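Local structure of glutathione S-transferase (Lodderomyces elongisporus, 4IVF) at residues Gly18-Ile23 with Phe113-Asn118; Glu33-Asp38 with Glu46-Lys51; His127-Ala132 with Ser189-Asp194. The protein binds two glutathione molecules per subunit and probably acts as a glutathione transferase. One frame throughout, in Å; residues are numbered along the deposited sequence.

In the fold
Three contacts mark different joints of a glutathione transferase subunit, whose thioredoxin-like N-terminal domain packs on a helical C-terminal domain. Interaction 1 joins the two domains near the centre of the chain. Interaction 2 lies wholly in the thioredoxin-like part, its centre about 19 Å from that of interaction 1; strand 32-36 follows helix 16-27 directly. Interaction 3 belongs to the helical domain, about 17 Å centre to centre from interaction 1, with which it shares helix 102-131. Glutathione lies near all three: E117 binds one held largely by the second subunit, the side chain of F49 is about 7 Å from a bound glutathione at the nearest atoms, and H127 lines a glutathione pocket.

Interaction 1 (Gly18-Ile23 with Phe113-Asn118); sequences GYKISI and FQVAEN. With GSH (glutathione), chain J.
K20 of helix 16-27 reaches across the interface between the thioredoxin-like N-terminal domain and the all-helical C-terminal domain, the two halves of the GST fold, to meet Q114 of helix 102-131. The helices stay well apart here, with CA atoms of K20 and V115 10.7 Å from each other, and the lysine side chain spans the distance. Its CG lies anti to the carbonyl carbon (chi1 -72°), and from there the chain runs extended to the ammonium group. Q114 comes from the opposite direction, bent at chi2, and presents its amide oxygen: K20 NZ donates to Q114 OE1 at 2.8 Å. The bond is bent at the oxygen, with a C=O...N angle of 127°, and NZ is tilted slightly from the carbonyl plane. K20 CE also rests near the same oxygen, 3.2 Å from Q114 OE1. The other half of the amide is used too, since Q114 NE2 donates to N118 OD1 over 2.8 Å in a nearly straight bond, which fixes the rotation of the amide and leaves its oxygen for the lysine. N17 OD1 and T78 OG1 accept further hydrogen bonds from K20 NZ, so three oxygens grip this buried nitrogen; both residues bind glutathione, and K20 probably helps to position them. One turn on from Q114, E117 OE2 accepts from N1 of a glutathione at 2.9 Å, while E117 OE1 forms a salt bridge with R57 of the second subunit. Beside the lysine tip, V115 sets one methyl group against the ammonium, CG1 lying 3.8 Å from K20 NZ.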
loop_
_atom_site.group_PDB
_atom_site.type_symbol
_atom_site.label_atom_id
_atom_site.label_comp_id
_atom_site.label_asym_id
_atom_site.label_seq_id
_atom_site.Cartn_x
_atom_site.Cartn_y
_atom_site.Cartn_z
ATOM N N GLY F 18 -14.135 0.833 1.138
ATOM C CA GLY F 18 -15.094 1.867 0.805
ATOM C C GLY F 18 -15.226 2.922 1.891
ATOM O O GLY F 18 -15.250 4.122 1.608
ATOM N N TYR F 19 -15.302 2.466 3.139
ATOM C CA TYR F 19 -15.467 3.349 4.285
ATOM C C TYR F 19 -14.300 4.324 4.466
ATOM O O TYR F 19 -14.499 5.453 4.908
ATOM C CB TYR F 19 -15.652 2.522 5.565
ATOM C CG TYR F 19 -16.910 1.690 5.579
ATOM C CD1 TYR F 19 -18.077 2.156 4.994
ATOM C CD2 TYR F 19 -16.928 0.443 6.170
ATOM C CE1 TYR F 19 -19.230 1.405 5.006
ATOM C CE2 TYR F 19 -18.074 -0.314 6.190
ATOM C CZ TYR F 19 -19.224 0.169 5.608
ATOM O OH TYR F 19 -20.374 -0.585 5.627
ATOM N N LYS F 20 -13.088 3.888 4.141
ATOM C CA LYS F 20 -11.921 4.764 4.217
ATOM C C LYS F 20 -12.185 6.041 3.447
ATOM O O LYS F 20 -11.932 7.145 3.930
ATOM C CB LYS F 20 -10.690 4.099 3.611
ATOM C CG LYS F 20 -10.077 2.967 4.404
ATOM C CD LYS F 20 -8.844 2.521 3.655
ATOM C CE LYS F 20 -8.355 1.141 4.010
ATOM N NZ LYS F 20 -7.253 0.770 3.049
ATOM N N ILE F 21 -12.713 5.881 2.240
ATOM C CA ILE F 21 -12.909 7.004 1.349
ATOM C C ILE F 21 -14.152 7.803 1.728
ATOM O O ILE F 21 -14.119 9.032 1.735
ATOM C CB ILE F 21 -12.971 6.558 -0.135
ATOM C CG1 ILE F 21 -11.723 5.747 -0.501
ATOM C CG2 ILE F 21 -13.108 7.756 -1.043
ATOM C CD1 ILE F 21 -10.434 6.267 0.115
ATOM N N SER F 22 -15.240 7.118 2.066
ATOM C CA SER F 22 -16.463 7.846 2.405
ATOM C C SER F 22 -16.292 8.626 3.713
ATOM O O SER F 22 -16.763 9.754 3.834
ATOM C CB SER F 22 -17.677 6.921 2.470
ATOM O OG SER F 22 -17.586 5.998 3.546
ATOM N N ILE F 23 -15.617 8.024 4.685
ATOM C CA ILE F 23 -15.248 8.749 5.901
ATOM C C ILE F 23 -14.352 9.967 5.608
ATOM O O ILE F 23 -14.602 11.059 6.122
ATOM C CB ILE F 23 -14.555 7.837 6.927
ATOM C CG1 ILE F 23 -15.550 6.811 7.479
ATOM C CG2 ILE F 23 -13.970 8.669 8.073
ATOM C CD1 ILE F 23 -14.905 5.708 8.250
ATOM N N PHE F 113 1.748 1.213 5.346
ATOM C CA PHE F 113 1.691 0.074 6.264
ATOM C C PHE F 113 0.263 -0.471 6.381
ATOM O O PHE F 113 0.045 -1.679 6.341
ATOM C CB PHE F 113 2.218 0.483 7.647
ATOM C CG PHE F 113 2.186 -0.622 8.686
ATOM C CD1 PHE F 113 2.500 -1.928 8.354
ATOM C CD2 PHE F 113 1.883 -0.331 10.010
ATOM C CE1 PHE F 113 2.479 -2.928 9.319
ATOM C CE2 PHE F 113 1.871 -1.324 10.977
ATOM C CZ PHE F 113 2.170 -2.627 10.627
ATOM N N GLN F 114 -0.708 0.422 6.526
ATOM C CA GLN F 114 -2.100 0.007 6.563
ATOM C C GLN F 114 -2.517 -0.683 5.255
ATOM O O GLN F 114 -3.016 -1.797 5.294
ATOM C CB GLN F 114 -3.027 1.192 6.879
ATOM C CG GLN F 114 -4.460 0.776 7.241
ATOM C CD GLN F 114 -5.248 0.258 6.035
ATOM O OE1 GLN F 114 -5.298 0.906 4.986
ATOM N NE2 GLN F 114 -5.838 -0.927 6.174
ATOM N N VAL F 115 -2.331 -0.025 4.106
ATOM C CA VAL F 115 -2.787 -0.613 2.838
ATOM C C VAL F 115 -1.946 -1.814 2.402
ATOM O O VAL F 115 -2.406 -2.662 1.637
ATOM C CB VAL F 115 -2.860 0.421 1.679
ATOM C CG1 VAL F 115 -3.720 1.628 2.082
ATOM C CG2 VAL F 115 -1.461 0.862 1.232
ATOM N N ALA F 116 -0.715 -1.897 2.894
ATOM C CA ALA F 116 0.193 -2.957 2.461
ATOM C C ALA F 116 0.197 -4.187 3.364
ATOM O O ALA F 116 0.565 -5.282 2.925
ATOM C CB ALA F 116 1.609 -2.422 2.291
ATOM N N GLU F 117 -0.197 -4.027 4.624
ATOM C CA GLU F 117 -0.184 -5.177 5.529
ATOM C C GLU F 117 -1.497 -5.360 6.290
ATOM O O GLU F 117 -2.054 -6.455 6.318
ATOM C CB GLU F 117 1.065 -5.152 6.435
ATOM C CG GLU F 117 2.347 -5.235 5.587
ATOM C CD GLU F 117 3.651 -5.085 6.365
ATOM O OE1 GLU F 117 3.867 -5.841 7.323
ATOM O OE2 GLU F 117 4.474 -4.226 5.986
ATOM N N ASN F 118 -2.022 -4.290 6.861
ATOM C CA ASN F 118 -3.266 -4.397 7.610
ATOM C C ASN F 118 -4.427 -4.928 6.751
ATOM O O ASN F 118 -4.921 -6.018 6.991
ATOM C CB ASN F 118 -3.595 -3.059 8.298
ATOM C CG ASN F 118 -4.958 -3.058 8.960
ATOM O OD1 ASN F 118 -5.793 -2.199 8.676
ATOM N ND2 ASN F 118 -5.199 -4.029 9.831
HETATM N N1 GSH J . 5.092 -3.874 3.204
HETATM C CA1 GSH J . 6.505 -3.939 3.454
HETATM C C1 GSH J . 7.222 -3.138 2.465
HETATM O O11 GSH J . 8.349 -2.700 2.741
HETATM O O12 GSH J . 6.725 -2.891 1.339
HETATM C CB1 GSH J . 6.956 -5.379 3.339
HETATM C CG1 GSH J . 8.210 -5.577 4.081
HETATM C CD1 GSH J . 8.568 -7.054 4.162
HETATM O OE1 GSH J . 7.775 -7.950 3.816
HETATM N N2 GSH J . 9.925 -7.420 4.692
HETATM C CA2 GSH J . 10.310 -8.810 4.785
HETATM C C2 GSH J . 10.731 -9.078 6.201
HETATM O O2 GSH J . 11.394 -8.222 6.795
HETATM C CB2 GSH J . 11.448 -9.064 3.894
HETATM S SG2 GSH J . 11.077 -8.609 2.226
HETATM N N3 GSH J . 10.359 -10.340 6.832
HETATM C CA3 GSH J . 10.753 -10.645 8.202
HETATM C C3 GSH J . 9.569 -10.870 9.070
HETATM O O31 GSH J . 8.416 -10.589 8.648
HETATM O O32 GSH J . 9.719 -11.351 10.241
#

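Interaction 2 (Glu33-Asp38 with Glu46-Lys51); sequences EVQKFD and EDWFVK
Past the end of strand 32-36 the backbone at F37 comes nearest the short helix 47-52 at E46, the two CA atoms still 10.5 Å apart, so side chains alone make the contact. This strand, an outermost one of the four-stranded thioredoxin-like sheet, closes the βαβ half of the N-terminal GST domain, and the helix lies in the connection that leads on to strand 60-63. F37, W48 and F49 form an aromatic cluster between them. The tip of the F37 ring does most of the touching: CZ stands 3.7 Å from F49 CD1, over one face of the F49 ring and offset toward its rim. It is an edge-to-face pair, the edge of F37 toward the face of F49, with planes at 53° and centroids 4.8 Å apart. Against W48 the same phenyl ring meets rim to rim instead, F37 CZ lying 3.7 Å from W48 CH2 and the planes only 20° apart. Q35, its chain fully extended, points its amide at the same corner of the indole, Q35 NE2 being 3.5 Å from W48 CH2. The indole is held from its own helix. F49 CB sits over the centre of one face, and W48 CG lies between the backbone N and the carbonyl carbon (chi1 74°), turning the indole back toward the helix start. F37 also packs on I58, a residue that binds glutathione. At the N-cap, E46 fixes the indole's rotation: W48 NE1 donates in the ring plane to E46 OE1 at 2.9 Å, approaching nearly along the C-O axis.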
loop_
_atom_site.group_PDB
_atom_site.type_symbol
_atom_site.label_atom_id
_atom_site.label_comp_id
_atom_site.label_asym_id
_atom_site.label_seq_id
_atom_site.Cartn_x
_atom_site.Cartn_y
_atom_site.Cartn_z
ATOM N N GLU F 33 -21.145 11.971 -4.843
ATOM C CA GLU F 33 -22.269 11.102 -5.157
ATOM C C GLU F 33 -21.793 9.661 -5.271
ATOM O O GLU F 33 -20.693 9.393 -5.753
ATOM C CB GLU F 33 -22.996 11.569 -6.422
ATOM C CG GLU F 33 -22.093 11.865 -7.600
ATOM C CD GLU F 33 -22.825 12.603 -8.715
ATOM O OE1 GLU F 33 -23.991 13.001 -8.493
ATOM O OE2 GLU F 33 -22.235 12.785 -9.806
ATOM N N VAL F 34 -22.629 8.740 -4.812
ATOM C CA VAL F 34 -22.220 7.355 -4.650
ATOM C C VAL F 34 -22.887 6.452 -5.678
ATOM O O VAL F 34 -24.067 6.615 -5.986
ATOM C CB VAL F 34 -22.555 6.865 -3.226
ATOM C CG1 VAL F 34 -22.404 5.355 -3.109
ATOM C CG2 VAL F 34 -21.669 7.547 -2.224
ATOM N N GLN F 35 -22.116 5.517 -6.223
ATOM C CA GLN F 35 -22.684 4.436 -7.009
ATOM C C GLN F 35 -22.209 3.127 -6.410
ATOM O O GLN F 35 -21.018 2.839 -6.412
ATOM C CB GLN F 35 -22.283 4.529 -8.493
ATOM C CG GLN F 35 -22.746 3.328 -9.305
ATOM C CD GLN F 35 -22.518 3.481 -10.813
ATOM O OE1 GLN F 35 -22.542 4.590 -11.360
ATOM N NE2 GLN F 35 -22.286 2.359 -11.483
ATOM N N LYS F 36 -23.140 2.331 -5.903
ATOM C CA LYS F 36 -22.772 1.114 -5.196
ATOM C C LYS F 36 -22.613 -0.116 -6.087
ATOM O O LYS F 36 -23.203 -0.206 -7.161
ATOM C CB LYS F 36 -23.726 0.840 -4.026
ATOM C CG LYS F 36 -25.199 0.914 -4.355
ATOM C CD LYS F 36 -26.008 1.149 -3.086
ATOM C CE LYS F 36 -27.497 0.981 -3.324
ATOM N NZ LYS F 36 -27.837 -0.442 -3.572
ATOM N N PHE F 37 -21.789 -1.051 -5.637
ATOM C CA PHE F 37 -21.605 -2.312 -6.344
ATOM C C PHE F 37 -22.030 -3.465 -5.455
ATOM O O PHE F 37 -21.743 -3.467 -4.244
ATOM C CB PHE F 37 -20.137 -2.510 -6.743
ATOM C CG PHE F 37 -19.671 -1.590 -7.834
ATOM C CD1 PHE F 37 -19.513 -0.233 -7.598
ATOM C CD2 PHE F 37 -19.389 -2.086 -9.102
ATOM C CE1 PHE F 37 -19.089 0.615 -8.605
ATOM C CE2 PHE F 37 -18.966 -1.247 -10.110
ATOM C CZ PHE F 37 -18.815 0.108 -9.862
ATOM N N ASP F 38 -22.706 -4.437 -6.065
ATOM C CA ASP F 38 -23.002 -5.720 -5.447
ATOM C C ASP F 38 -21.890 -6.725 -5.745
ATOM O O ASP F 38 -21.838 -7.314 -6.833
ATOM C CB ASP F 38 -24.328 -6.261 -5.974
ATOM C CG ASP F 38 -24.817 -7.484 -5.203
ATOM O OD1 ASP F 38 -23.990 -8.197 -4.593
ATOM O OD2 ASP F 38 -26.043 -7.728 -5.208
ATOM N N GLU F 46 -17.197 -6.070 -14.311
ATOM C CA GLU F 46 -17.873 -5.721 -15.561
ATOM C C GLU F 46 -16.963 -4.888 -16.455
ATOM O O GLU F 46 -16.159 -4.092 -15.956
ATOM C CB GLU F 46 -19.186 -4.995 -15.279
ATOM C CG GLU F 46 -20.270 -5.928 -14.749
ATOM C CD GLU F 46 -21.513 -5.191 -14.284
ATOM O OE1 GLU F 46 -21.507 -3.938 -14.293
ATOM O OE2 GLU F 46 -22.495 -5.866 -13.902
ATOM N N ASP F 47 -17.085 -5.081 -17.771
ATOM C CA ASP F 47 -16.171 -4.469 -18.748
ATOM C C ASP F 47 -16.038 -2.956 -18.586
ATOM O O ASP F 47 -14.929 -2.415 -18.593
ATOM C CB ASP F 47 -16.588 -4.795 -20.195
ATOM C CG ASP F 47 -16.413 -6.270 -20.546
ATOM O OD1 ASP F 47 -15.477 -6.920 -20.019
ATOM O OD2 ASP F 47 -17.210 -6.784 -21.363
ATOM N N TRP F 48 -17.169 -2.281 -18.425
ATOM C CA TRP F 48 -17.178 -0.828 -18.334
ATOM C C TRP F 48 -16.348 -0.295 -17.156
ATOM O O TRP F 48 -15.752 0.778 -17.252
ATOM C CB TRP F 48 -18.611 -0.314 -18.229
ATOM C CG TRP F 48 -19.231 -0.538 -16.891
ATOM C CD1 TRP F 48 -19.972 -1.607 -16.506
ATOM C CD2 TRP F 48 -19.153 0.328 -15.754
ATOM N NE1 TRP F 48 -20.374 -1.465 -15.204
ATOM C CE2 TRP F 48 -19.875 -0.286 -14.714
ATOM C CE3 TRP F 48 -18.532 1.564 -15.508
ATOM C CZ2 TRP F 48 -20.005 0.295 -13.453
ATOM C CZ3 TRP F 48 -18.665 2.139 -14.257
ATOM C CH2 TRP F 48 -19.396 1.505 -13.246
ATOM N N PHE F 49 -16.313 -1.038 -16.052
ATOM C CA PHE F 49 -15.621 -0.560 -14.844
ATOM C C PHE F 49 -14.125 -0.864 -14.864
ATOM O O PHE F 49 -13.304 -0.088 -14.360
ATOM C CB PHE F 49 -16.259 -1.132 -13.578
ATOM C CG PHE F 49 -15.646 -0.601 -12.308
ATOM C CD1 PHE F 49 -15.834 0.729 -11.936
ATOM C CD2 PHE F 49 -14.876 -1.425 -11.498
ATOM C CE1 PHE F 49 -15.259 1.235 -10.772
ATOM C CE2 PHE F 49 -14.297 -0.928 -10.320
ATOM C CZ PHE F 49 -14.486 0.407 -9.962
ATOM N N VAL F 50 -13.788 -2.006 -15.453
ATOM C CA VAL F 50 -12.414 -2.418 -15.637
ATOM C C VAL F 50 -11.671 -1.460 -16.575
ATOM O O VAL F 50 -10.460 -1.286 -16.451
ATOM C CB VAL F 50 -12.361 -3.892 -16.102
ATOM C CG1 VAL F 50 -10.972 -4.292 -16.598
ATOM C CG2 VAL F 50 -12.803 -4.794 -14.966
ATOM N N LYS F 51 -12.396 -0.817 -17.495
ATOM C CA LYS F 51 -11.798 0.231 -18.327
ATOM C C LYS F 51 -11.373 1.426 -17.481
ATOM O O LYS F 51 -10.356 2.059 -17.763
ATOM C CB LYS F 51 -12.756 0.712 -19.416
ATOM C CG LYS F 51 -13.064 -0.313 -20.487
ATOM C CD LYS F 51 -13.960 0.282 -21.552
ATOM C CE LYS F 51 -14.744 -0.801 -22.264
ATOM N NZ LYS F 51 -16.008 -0.257 -22.836
#

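Interaction 3 (His127-Ala132 with Ser189-Asp194); sequences HFVFAA and SRLEID
F130 carries the contact with R190 and L191, and its side chain runs outward from helix 102-131 near that helix's C-terminal end. From CB, CG is set anti to the carbonyl carbon (chi1 -57°), which sends the ring toward the loop that follows helix 176-185. Over the middle of the ring lies V129 CG1 from the preceding residue, packed on one face. On the CE2 side the ring meets a methyl group, CE2 lying 3.8 Å from L191 CD2, in an oblique approach. At the tip, F130 CZ comes to 3.5 Å from R190 O, the carbonyl oxygen standing at the ring edge near its plane, and to 3.9 Å from R190 CB. This surface contact ties two parts of the all-helical C-terminal domain of the GST fold, whose segment 127-132 also supplies H127 to a glutathione pocket. The R190 side chain then runs off at about a right angle to that of F130, while F230, from what is by its sequence the remnant of a C-terminal tag, packs against both. L191 CD2 is shared: besides the F130 ring it touches V129 CG2, 4.1 Å away, and L191 also leans on I144 of helix 137-159.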
loop_
_atom_site.group_PDB
_atom_site.type_symbol
_atom_site.label_atom_id
_atom_site.label_comp_id
_atom_site.label_asym_id
_atom_site.label_seq_id
_atom_site.Cartn_x
_atom_site.Cartn_y
_atom_site.Cartn_z
ATOM N N HIS F 127 -11.370 -13.837 4.503
ATOM C CA HIS F 127 -11.632 -14.849 3.489
ATOM C C HIS F 127 -11.697 -16.256 4.081
ATOM O O HIS F 127 -12.610 -17.006 3.783
ATOM C CB HIS F 127 -10.615 -14.823 2.350
ATOM C CG HIS F 127 -10.722 -16.015 1.452
ATOM N ND1 HIS F 127 -11.695 -16.127 0.483
ATOM C CD2 HIS F 127 -10.018 -17.173 1.418
ATOM C CE1 HIS F 127 -11.572 -17.293 -0.127
ATOM N NE2 HIS F 127 -10.557 -17.942 0.414
ATOM N N PHE F 128 -10.736 -16.609 4.929
ATOM C CA PHE F 128 -10.664 -17.977 5.444
ATOM C C PHE F 128 -11.774 -18.317 6.425
ATOM O O PHE F 128 -12.113 -19.482 6.622
ATOM C CB PHE F 128 -9.278 -18.293 6.011
ATOM C CG PHE F 128 -8.271 -18.617 4.946
ATOM C CD1 PHE F 128 -8.192 -19.900 4.416
ATOM C CD2 PHE F 128 -7.434 -17.637 4.436
ATOM C CE1 PHE F 128 -7.285 -20.206 3.420
ATOM C CE2 PHE F 128 -6.521 -17.935 3.431
ATOM C CZ PHE F 128 -6.448 -19.228 2.924
ATOM N N VAL F 129 -12.366 -17.285 7.000
ATOM C CA VAL F 129 -13.403 -17.467 7.990
ATOM C C VAL F 129 -14.794 -17.427 7.362
ATOM O O VAL F 129 -15.645 -18.241 7.701
ATOM C CB VAL F 129 -13.291 -16.395 9.111
ATOM C CG1 VAL F 129 -14.582 -16.315 9.905
ATOM C CG2 VAL F 129 -12.107 -16.701 10.027
ATOM N N PHE F 130 -15.021 -16.481 6.453
ATOM C CA PHE F 130 -16.365 -16.219 5.928
ATOM C C PHE F 130 -16.623 -16.681 4.501
ATOM O O PHE F 130 -17.759 -16.961 4.165
ATOM C CB PHE F 130 -16.700 -14.734 5.986
ATOM C CG PHE F 130 -16.601 -14.152 7.351
ATOM C CD1 PHE F 130 -17.535 -14.470 8.318
ATOM C CD2 PHE F 130 -15.568 -13.282 7.672
ATOM C CE1 PHE F 130 -17.449 -13.942 9.584
ATOM C CE2 PHE F 130 -15.474 -12.748 8.945
ATOM C CZ PHE F 130 -16.419 -13.079 9.904
ATOM N N ALA F 131 -15.585 -16.745 3.669
ATOM C CA ALA F 131 -15.765 -16.907 2.223
ATOM C C ALA F 131 -15.257 -18.224 1.640
ATOM O O ALA F 131 -15.786 -18.695 0.640
ATOM C CB ALA F 131 -15.127 -15.736 1.480
ATOM N N ALA F 132 -14.218 -18.805 2.231
ATOM C CA ALA F 132 -13.686 -20.062 1.709
ATOM C C ALA F 132 -14.740 -21.174 1.704
ATOM O O ALA F 132 -15.557 -21.274 2.625
ATOM C CB ALA F 132 -12.446 -20.494 2.481
ATOM N N SER F 189 -14.679 -6.691 14.918
ATOM C CA SER F 189 -15.760 -7.295 15.679
ATOM C C SER F 189 -16.298 -8.561 15.011
ATOM O O SER F 189 -16.714 -9.484 15.703
ATOM C CB SER F 189 -16.892 -6.293 15.898
ATOM O OG SER F 189 -17.458 -5.894 14.657
ATOM N N ARG F 190 -16.283 -8.612 13.678
ATOM C CA ARG F 190 -16.761 -9.798 12.961
ATOM C C ARG F 190 -15.925 -11.040 13.274
ATOM O O ARG F 190 -16.445 -12.175 13.281
ATOM C CB ARG F 190 -16.804 -9.559 11.448
ATOM C CG ARG F 190 -17.813 -8.506 11.021
ATOM C CD ARG F 190 -18.067 -8.534 9.518
ATOM N NE ARG F 190 -19.043 -7.521 9.123
ATOM C CZ ARG F 190 -19.535 -7.392 7.894
ATOM N NH1 ARG F 190 -19.134 -8.215 6.934
ATOM N NH2 ARG F 190 -20.439 -6.454 7.625
ATOM N N LEU F 191 -14.637 -10.825 13.533
ATOM C CA LEU F 191 -13.740 -11.914 13.911
ATOM C C LEU F 191 -13.716 -12.141 15.432
ATOM O O LEU F 191 -12.911 -12.918 15.936
ATOM C CB LEU F 191 -12.320 -11.635 13.423
ATOM C CG LEU F 191 -12.095 -11.427 11.922
ATOM C CD1 LEU F 191 -10.694 -10.861 11.693
ATOM C CD2 LEU F 191 -12.314 -12.721 11.115
ATOM N N GLU F 192 -14.601 -11.464 16.152
ATOM C CA GLU F 192 -14.603 -11.513 17.616
ATOM C C GLU F 192 -13.266 -11.089 18.228
ATOM O O GLU F 192 -12.885 -11.537 19.305
ATOM C CB GLU F 192 -15.052 -12.884 18.133
ATOM C CG GLU F 192 -16.445 -13.199 17.692
ATOM C CD GLU F 192 -17.005 -14.480 18.258
ATOM O OE1 GLU F 192 -16.248 -15.382 18.672
ATOM O OE2 GLU F 192 -18.238 -14.581 18.272
ATOM N N ILE F 193 -12.558 -10.217 17.524
ATOM C CA ILE F 193 -11.360 -9.607 18.074
ATOM C C ILE F 193 -11.728 -8.269 18.716
ATOM O O ILE F 193 -12.128 -7.321 18.040
ATOM C CB ILE F 193 -10.287 -9.415 16.998
ATOM C CG1 ILE F 193 -9.774 -10.773 16.530
ATOM C CG2 ILE F 193 -9.129 -8.596 17.537
ATOM C CD1 ILE F 193 -8.904 -10.686 15.270
ATOM N N ASP F 194 -11.621 -8.211 20.036
ATOM C CA ASP F 194 -11.939 -7.000 20.759
ATOM C C ASP F 194 -10.734 -6.076 20.642
ATOM O O ASP F 194 -9.641 -6.425 21.086
ATOM C CB ASP F 194 -12.213 -7.342 22.228
ATOM C CG ASP F 194 -12.709 -6.149 23.030
ATOM O OD1 ASP F 194 -12.776 -5.013 22.496
ATOM O OD2 ASP F 194 -13.026 -6.352 24.212
#